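Local coordinates for Sn-glycerol-3-phosphate ABC transporter substrate-binding protein UspB (Mycobacterium tuberculosis, PDB 4MFI) that probably delivers glycerophosphocholine to an ABC importer, as the substrate-binding subunit specific for that compound, at residues V32-P46 with F85-L99. Numbering follows the deposited sequence.
Sequences VKSGSGPIDFWSSHP and FNAALIGTDVPDVVL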
ATOM      1  N   VAL A  32      -0.736  18.593 -27.386  1.00 30.30           N
ATOM      2  CA  VAL A  32       0.052  17.615 -26.635  1.00 24.96           C
ATOM      3  C   VAL A  32       1.522  17.985 -26.472  1.00 20.94           C
ATOM      4  O   VAL A  32       2.065  18.825 -27.201  1.00 22.26           O
ATOM      5  CB  VAL A  32      -0.037  16.178 -27.220  1.00 25.74           C
ATOM      6  CG1 VAL A  32      -1.483  15.712 -27.302  1.00 26.93           C
ATOM      7  CG2 VAL A  32       0.642  16.098 -28.576  1.00 26.09           C
ATOM      8  N   LYS A  33       2.153  17.338 -25.497  1.00 18.79           N
ATOM      9  CA  LYS A  33       3.586  17.449 -25.296  1.00 17.99           C
ATOM     10  C   LYS A  33       4.282  16.641 -26.378  1.00 18.99           C
ATOM     11  O   LYS A  33       4.164  15.414 -26.434  1.00 18.80           O
ATOM     12  CB  LYS A  33       3.978  16.915 -23.919  1.00 17.97           C
ATOM     13  CG  LYS A  33       5.420  17.201 -23.542  1.00 16.82           C
ATOM     14  CD  LYS A  33       5.749  16.639 -22.176  1.00 17.00           C
ATOM     15  CE  LYS A  33       7.125  17.091 -21.728  1.00 16.20           C
ATOM     16  NZ  LYS A  33       7.504  16.498 -20.417  1.00 15.53           N
ATOM     17  N   SER A  34       5.006  17.336 -27.242  1.00 21.62           N
ATOM     18  CA  SER A  34       5.683  16.690 -28.351  1.00 25.10           C
ATOM     19  C   SER A  34       7.134  17.149 -28.387  1.00 28.16           C
ATOM     20  O   SER A  34       7.558  17.956 -27.559  1.00 30.31           O
ATOM     21  CB  SER A  34       4.976  17.037 -29.658  1.00 27.87           C
ATOM     22  OG  SER A  34       4.861  18.442 -29.813  1.00 30.88           O
ATOM     23  N   GLY A  35       7.907  16.636 -29.333  1.00 31.12           N
ATOM     24  CA  GLY A  35       9.286  17.068 -29.454  1.00 32.71           C
ATOM     25  C   GLY A  35      10.274  16.170 -28.736  1.00 33.19           C
ATOM     26  O   GLY A  35       9.904  15.124 -28.192  1.00 32.89           O
ATOM     27  N   SER A  36      11.532  16.598 -28.716  1.00 34.96           N
ATOM     28  CA  SER A  36      12.635  15.725 -28.327  1.00 34.51           C
ATOM     29  C   SER A  36      13.337  16.115 -27.029  1.00 31.55           C
ATOM     30  O   SER A  36      14.483  15.720 -26.804  1.00 32.47           O
ATOM     31  CB  SER A  36      13.666  15.664 -29.454  1.00 38.06           C
ATOM     32  OG  SER A  36      14.236  16.942 -29.688  1.00 39.08           O
ATOM     33  N   GLY A  37      12.665  16.883 -26.176  1.00 27.37           N
ATOM     34  CA  GLY A  37      13.217  17.195 -24.870  1.00 23.99           C
ATOM     35  C   GLY A  37      13.282  15.928 -24.035  1.00 21.70           C
ATOM     36  O   GLY A  37      12.631  14.940 -24.369  1.00 20.73           O
ATOM     37  N   PRO A  38      14.068  15.946 -22.949  1.00 21.31           N
ATOM     38  CA  PRO A  38      14.250  14.766 -22.095  1.00 19.73           C
ATOM     39  C   PRO A  38      12.937  14.247 -21.529  1.00 17.75           C
ATOM     40  O   PRO A  38      11.961  14.999 -21.415  1.00 19.00           O
ATOM     41  CB  PRO A  38      15.125  15.292 -20.953  1.00 21.24           C
ATOM     42  CG  PRO A  38      15.844  16.463 -21.534  1.00 24.12           C
ATOM     43  CD  PRO A  38      14.871  17.094 -22.487  1.00 23.47           C
ATOM     44  N   ILE A  39      12.920  12.963 -21.191  1.00 14.44           N
ATOM     45  CA  ILE A  39      11.812  12.367 -20.457  1.00 12.50           C
ATOM     46  C   ILE A  39      11.746  12.989 -19.061  1.00 12.83           C
ATOM     47  O   ILE A  39      12.699  12.880 -18.286  1.00 13.92           O
ATOM     48  CB  ILE A  39      11.999  10.842 -20.337  1.00 12.47           C
ATOM     49  CG1 ILE A  39      11.997  10.201 -21.730  1.00 12.95           C
ATOM     50  CG2 ILE A  39      10.915  10.226 -19.454  1.00 14.43           C
ATOM     51  CD1 ILE A  39      12.456   8.748 -21.752  1.00 13.96           C
ATOM     52  N   ASP A  40      10.632  13.650 -18.747  1.00 11.81           N
ATOM     53  CA  ASP A  40      10.465  14.292 -17.444  1.00 11.82           C
ATOM     54  C   ASP A  40       9.789  13.327 -16.474  1.00  9.90           C
ATOM     55  O   ASP A  40       8.633  12.940 -16.671  1.00 10.67           O
ATOM     56  CB  ASP A  40       9.658  15.593 -17.579  1.00 13.05           C
ATOM     57  CG  ASP A  40      10.432  16.698 -18.300  1.00 16.50           C
ATOM     58  OD1 ASP A  40      11.634  16.882 -18.005  1.00 18.73           O
ATOM     59  OD2 ASP A  40       9.845  17.379 -19.175  1.00 19.61           O
ATOM     60  N   PHE A  41      10.531  12.918 -15.449  1.00 10.19           N
ATOM     61  CA  PHE A  41      10.065  11.951 -14.457  1.00  9.20           C
ATOM     62  C   PHE A  41       9.787  12.694 -13.154  1.00 10.45           C
ATOM     63  O   PHE A  41      10.712  13.161 -12.482  1.00 11.51           O
ATOM     64  CB  PHE A  41      11.128  10.857 -14.267  1.00 11.03           C
ATOM     65  CG  PHE A  41      10.829   9.880 -13.161  1.00 10.75           C
ATOM     66  CD1 PHE A  41       9.523   9.631 -12.747  1.00 11.23           C
ATOM     67  CD2 PHE A  41      11.868   9.211 -12.526  1.00 11.21           C
ATOM     68  CE1 PHE A  41       9.261   8.736 -11.717  1.00 12.68           C
ATOM     69  CE2 PHE A  41      11.615   8.307 -11.500  1.00 11.61           C
ATOM     70  CZ  PHE A  41      10.309   8.068 -11.098  1.00 12.97           C
ATOM     71  N   TRP A  42       8.506  12.815 -12.819  1.00 10.54           N
ATOM     72  CA  TRP A  42       8.079  13.498 -11.601  1.00 10.03           C
ATOM     73  C   TRP A  42       7.919  12.517 -10.454  1.00  9.79           C
ATOM     74  O   TRP A  42       7.034  11.655 -10.475  1.00 10.19           O
ATOM     75  CB  TRP A  42       6.752  14.219 -11.826  1.00 10.41           C
ATOM     76  CG  TRP A  42       6.849  15.450 -12.674  1.00  9.90           C
ATOM     77  CD1 TRP A  42       7.885  15.817 -13.490  1.00 12.04           C
ATOM     78  CD2 TRP A  42       5.869  16.487 -12.781  1.00 11.75           C
ATOM     79  NE1 TRP A  42       7.602  17.017 -14.100  1.00 13.26           N
ATOM     80  CE2 TRP A  42       6.369  17.449 -13.682  1.00 13.22           C
ATOM     81  CE3 TRP A  42       4.612  16.694 -12.203  1.00 13.46           C
ATOM     82  CZ2 TRP A  42       5.653  18.598 -14.023  1.00 15.47           C
ATOM     83  CZ3 TRP A  42       3.904  17.836 -12.542  1.00 14.89           C
ATOM     84  CH2 TRP A  42       4.427  18.772 -13.440  1.00 15.44           C
ATOM     85  N   SER A  43       8.779  12.653  -9.451  1.00  9.23           N
ATOM     86  CA  SER A  43       8.773  11.761  -8.299  1.00  9.70           C
ATOM     87  C   SER A  43       8.837  12.544  -6.990  1.00 11.44           C
ATOM     88  O   SER A  43       9.348  13.667  -6.947  1.00 13.76           O
ATOM     89  CB  SER A  43       9.967  10.807  -8.381  1.00 10.83           C
ATOM     90  OG  SER A  43      10.016   9.952  -7.253  1.00 12.08           O
ATOM     91  N   SER A  44       8.309  11.946  -5.928  1.00 10.88           N
ATOM     92  CA  SER A  44       8.469  12.487  -4.584  1.00 12.17           C
ATOM     93  C   SER A  44       9.644  11.817  -3.874  1.00 11.17           C
ATOM     94  O   SER A  44       9.909  12.090  -2.704  1.00 12.59           O
ATOM     95  CB  SER A  44       7.192  12.278  -3.773  1.00 14.42           C
ATOM     96  OG  SER A  44       6.813  10.914  -3.800  1.00 16.00           O
ATOM     97  N   HIS A  45      10.346  10.947  -4.596  1.00 11.98           N
ATOM     98  CA  HIS A  45      11.477  10.208  -4.036  1.00 12.08           C
ATOM     99  C   HIS A  45      11.080   9.453  -2.767  1.00 11.82           C
ATOM    100  O   HIS A  45      11.689   9.653  -1.712  1.00 13.48           O
ATOM    101  CB  HIS A  45      12.651  11.148  -3.719  1.00 14.15           C
ATOM    102  CG  HIS A  45      12.906  12.192  -4.766  1.00 14.68           C
ATOM    103  ND1 HIS A  45      13.109  11.884  -6.095  1.00 17.28           N
ATOM    104  CD2 HIS A  45      13.002  13.539  -4.674  1.00 16.31           C
ATOM    105  CE1 HIS A  45      13.311  12.998  -6.777  1.00 17.61           C
ATOM    106  NE2 HIS A  45      13.255  14.017  -5.939  1.00 19.13           N
ATOM    107  N   PRO A  46      10.066   8.581  -2.861  1.00 11.96           N
ATOM    108  CA  PRO A  46       9.551   7.931  -1.651  1.00 12.20           C
ATOM    109  C   PRO A  46      10.619   7.088  -0.962  1.00 13.90           C
ATOM    110  O   PRO A  46      11.435   6.446  -1.631  1.00 14.01           O
ATOM    111  CB  PRO A  46       8.420   7.045  -2.182  1.00 13.29           C
ATOM    112  CG  PRO A  46       8.808   6.758  -3.605  1.00 12.15           C
ATOM    113  CD  PRO A  46       9.448   8.038  -4.086  1.00 11.75           C
ATOM    114  N   PHE A  85       0.818  17.777 -10.595  1.00  9.97           N
ATOM    115  CA  PHE A  85       0.306  17.195 -11.831  1.00 10.21           C
ATOM    116  C   PHE A  85      -1.009  17.859 -12.239  1.00 10.94           C
ATOM    117  O   PHE A  85      -1.182  18.248 -13.393  1.00 10.82           O
ATOM    118  CB  PHE A  85       0.128  15.681 -11.666  1.00  9.42           C
ATOM    119  CG  PHE A  85      -0.324  14.969 -12.918  1.00  9.39           C
ATOM    120  CD1 PHE A  85       0.260  15.241 -14.149  1.00 10.71           C
ATOM    121  CD2 PHE A  85      -1.314  13.993 -12.851  1.00 10.33           C
ATOM    122  CE1 PHE A  85      -0.154  14.564 -15.294  1.00 10.64           C
ATOM    123  CE2 PHE A  85      -1.727  13.317 -13.984  1.00 10.30           C
ATOM    124  CZ  PHE A  85      -1.148  13.604 -15.212  1.00 10.46           C
ATOM    125  N   ASN A  86      -1.935  17.999 -11.295  1.00 10.74           N
ATOM    126  CA  ASN A  86      -3.211  18.640 -11.581  1.00 12.17           C
ATOM    127  C   ASN A  86      -3.029  20.021 -12.217  1.00 11.61           C
ATOM    128  O   ASN A  86      -3.685  20.357 -13.210  1.00 12.95           O
ATOM    129  CB  ASN A  86      -4.041  18.761 -10.303  1.00 13.57           C
ATOM    130  CG  ASN A  86      -5.481  19.084 -10.587  1.00 16.89           C
ATOM    131  OD1 ASN A  86      -6.125  18.423 -11.406  1.00 16.89           O
ATOM    132  ND2 ASN A  86      -5.993  20.115  -9.936  1.00 20.75           N
ATOM    133  N   ALA A  87      -2.125  20.815 -11.655  1.00 11.76           N
ATOM    134  CA  ALA A  87      -1.899  22.161 -12.164  1.00 13.23           C
ATOM    135  C   ALA A  87      -1.282  22.150 -13.555  1.00 12.34           C
ATOM    136  O   ALA A  87      -1.576  23.016 -14.382  1.00 15.77           O
ATOM    137  CB  ALA A  87      -1.032  22.954 -11.205  1.00 13.62           C
ATOM    138  N   ALA A  88      -0.424  21.167 -13.815  1.00 12.30           N
ATOM    139  CA  ALA A  88       0.276  21.098 -15.093  1.00 13.68           C
ATOM    140  C   ALA A  88      -0.672  20.718 -16.229  1.00 15.03           C
ATOM    141  O   ALA A  88      -0.398  20.993 -17.398  1.00 17.09           O
ATOM    142  CB  ALA A  88       1.430  20.113 -15.007  1.00 14.90           C
ATOM    143  N   LEU A  89      -1.794  20.098 -15.876  1.00 14.34           N
ATOM    144  CA  LEU A  89      -2.741  19.588 -16.867  1.00 16.41           C
ATOM    145  C   LEU A  89      -3.413  20.655 -17.737  1.00 22.72           C
ATOM    146  O   LEU A  89      -3.951  20.336 -18.799  1.00 25.25           O
ATOM    147  CB  LEU A  89      -3.788  18.696 -16.197  1.00 17.22           C
ATOM    148  CG  LEU A  89      -3.293  17.285 -15.871  1.00 17.64           C
ATOM    149  CD1 LEU A  89      -4.235  16.581 -14.911  1.00 18.45           C
ATOM    150  CD2 LEU A  89      -3.132  16.468 -17.148  1.00 18.97           C
ATOM    151  N   ILE A  90      -3.385  21.913 -17.305  1.00 25.30           N
ATOM    152  CA  ILE A  90      -3.956  22.981 -18.129  1.00 27.57           C
ATOM    153  C   ILE A  90      -3.171  23.171 -19.430  1.00 28.27           C
ATOM    154  O   ILE A  90      -3.750  23.494 -20.471  1.00 32.96           O
ATOM    155  CB  ILE A  90      -4.074  24.323 -17.374  1.00 31.92           C
ATOM    156  CG1 ILE A  90      -4.779  25.364 -18.249  1.00 34.90           C
ATOM    157  CG2 ILE A  90      -2.706  24.841 -16.946  1.00 32.52           C
ATOM    158  CD1 ILE A  90      -6.183  24.967 -18.698  1.00 37.76           C
ATOM    159  N   GLY A  91      -1.859  22.952 -19.370  1.00 24.06           N
ATOM    160  CA  GLY A  91      -0.995  23.129 -20.527  1.00 23.90           C
ATOM    161  C   GLY A  91      -0.280  21.852 -20.937  1.00 24.39           C
ATOM    162  O   GLY A  91      -0.745  20.743 -20.652  1.00 23.91           O
ATOM    163  N   THR A  92       0.865  22.001 -21.601  1.00 24.53           N
ATOM    164  CA  THR A  92       1.604  20.847 -22.114  1.00 26.34           C
ATOM    165  C   THR A  92       2.922  20.578 -21.382  1.00 25.24           C
ATOM    166  O   THR A  92       3.686  19.692 -21.775  1.00 27.31           O
ATOM    167  CB  THR A  92       1.856  20.958 -23.636  1.00 28.72           C
ATOM    168  OG1 THR A  92       2.507  22.201 -23.934  1.00 29.32           O
ATOM    169  CG2 THR A  92       0.539  20.887 -24.394  1.00 29.29           C
ATOM    170  N   ASP A  93       3.185  21.326 -20.314  1.00 23.30           N
ATOM    171  CA  ASP A  93       4.348  21.051 -19.476  1.00 25.60           C
ATOM    172  C   ASP A  93       4.011  19.983 -18.435  1.00 22.66           C
ATOM    173  O   ASP A  93       4.299  20.133 -17.246  1.00 24.43           O
ATOM    174  CB  ASP A  93       4.866  22.329 -18.808  1.00 31.89           C
ATOM    175  CG  ASP A  93       5.455  23.312 -19.805  1.00 39.30           C
ATOM    176  OD1 ASP A  93       4.799  24.335 -20.094  1.00 42.15           O
ATOM    177  OD2 ASP A  93       6.572  23.060 -20.302  1.00 41.33           O
ATOM    178  N   VAL A  94       3.382  18.910 -18.899  1.00 18.91           N
ATOM    179  CA  VAL A  94       3.089  17.756 -18.063  1.00 16.03           C
ATOM    180  C   VAL A  94       4.316  16.859 -18.004  1.00 14.12           C
ATOM    181  O   VAL A  94       5.188  16.933 -18.875  1.00 16.31           O
ATOM    182  CB  VAL A  94       1.883  16.953 -18.610  1.00 15.67           C
ATOM    183  CG1 VAL A  94       0.592  17.757 -18.468  1.00 18.82           C
ATOM    184  CG2 VAL A  94       2.118  16.542 -20.053  1.00 15.90           C
ATOM    185  N   PRO A  95       4.403  16.015 -16.968  1.00 12.47           N
ATOM    186  CA  PRO A  95       5.480  15.022 -16.928  1.00 12.08           C
ATOM    187  C   PRO A  95       5.274  13.968 -18.008  1.00 11.05           C
ATOM    188  O   PRO A  95       4.153  13.807 -18.504  1.00 11.73           O
ATOM    189  CB  PRO A  95       5.312  14.384 -15.547  1.00 12.35           C
ATOM    190  CG  PRO A  95       3.859  14.604 -15.198  1.00 12.05           C
ATOM    191  CD  PRO A  95       3.546  15.961 -15.769  1.00 12.38           C
ATOM    192  N   ASP A  96       6.337  13.262 -18.369  1.00 10.57           N
ATOM    193  CA  ASP A  96       6.203  12.069 -19.200  1.00  9.79           C
ATOM    194  C   ASP A  96       5.874  10.850 -18.357  1.00  9.22           C
ATOM    195  O   ASP A  96       5.162   9.939 -18.804  1.00  9.01           O
ATOM    196  CB  ASP A  96       7.493  11.816 -19.977  1.00 10.74           C
ATOM    197  CG  ASP A  96       7.766  12.894 -20.991  1.00 11.57           C
ATOM    198  OD1 ASP A  96       7.266  12.781 -22.131  1.00 13.05           O
ATOM    199  OD2 ASP A  96       8.464  13.867 -20.638  1.00 12.41           O
ATOM    200  N   VAL A  97       6.408  10.840 -17.136  1.00  8.90           N
ATOM    201  CA  VAL A  97       6.230   9.736 -16.193  1.00  7.79           C
ATOM    202  C   VAL A  97       5.931  10.365 -14.845  1.00  8.71           C
ATOM    203  O   VAL A  97       6.674  11.235 -14.388  1.00  9.37           O
ATOM    204  CB  VAL A  97       7.503   8.864 -16.097  1.00  8.00           C
ATOM    205  CG1 VAL A  97       7.338   7.780 -15.035  1.00  9.58           C
ATOM    206  CG2 VAL A  97       7.828   8.243 -17.452  1.00  9.69           C
ATOM    207  N   VAL A  98       4.832   9.956 -14.222  1.00  7.45           N
ATOM    208  CA  VAL A  98       4.425  10.558 -12.955  1.00  7.95           C
ATOM    209  C   VAL A  98       4.089   9.502 -11.903  1.00  6.97           C
ATOM    210  O   VAL A  98       3.440   8.491 -12.194  1.00  7.34           O
ATOM    211  CB  VAL A  98       3.251  11.570 -13.139  1.00  8.34           C
ATOM    212  CG1 VAL A  98       2.005  10.878 -13.700  1.00  8.47           C
ATOM    213  CG2 VAL A  98       2.941  12.291 -11.837  1.00 10.06           C
ATOM    214  N   LEU A  99       4.555   9.738 -10.680  1.00  7.74           N
ATOM    215  CA  LEU A  99       4.330   8.828  -9.563  1.00  8.23           C
ATOM    216  C   LEU A  99       2.987   9.125  -8.881  1.00  7.32           C
ATOM    217  O   LEU A  99       2.807  10.188  -8.278  1.00  9.48           O
ATOM    218  CB  LEU A  99       5.473   8.972  -8.560  1.00 10.18           C
ATOM    219  CG  LEU A  99       5.489   8.026  -7.359  1.00 10.55           C
ATOM    220  CD1 LEU A  99       5.634   6.586  -7.837  1.00 11.57           C
ATOM    221  CD2 LEU A  99       6.625   8.383  -6.414  1.00 14.76           C
TER
HETATM  222  O   HOH W   1       7.169  18.894 -18.052  1.00 37.90           O
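F41 and W42 pair in parallel with V97 and V98, strands 39-43 and 97-99 running 4.8 Å apart and 3° from parallel; hydrogen bonds run from V97 N to D40 O, W42 N to V97 O and L99 N to W42 O, and D40 O also accepts from D96 N. D96 turns its carboxylate back to the first strand, where OD2 takes a nearly straight bond from D40 N (2.9 Å, 178°). From the opposite face of that carboxylate, the extended chain of K33, CG anti to the backbone N (chi1 -171°), brings NZ into salt bridges with D96 OD2 and D40 OD2 and a hydrogen bond to V94 O, all 2.8 Å. Lysine suits this place because its charge probably offsets the two acids, whose OD2 atoms lie 4.0 Å apart; D96 OD1 makes a salt bridge with R319. Strand 39-43 lies between 69-73 and 97-101 in an alpha/beta domain of the periplasmic-binding-protein fold; helix 78-88 makes the crossover from 69-73 to 97-101. P95 crosses W42 at about a right angle, its CB over one indole face, 3.4 Å from the five-membered-ring centroid, a CH-pi contact, while W42 CH2 reaches A88 CB, small enough to admit the ring. On the opposite sheet face, F41 CD1 lies 3.7 Å from V97 CG1 and L309 touches both, apolar residues suited to burial.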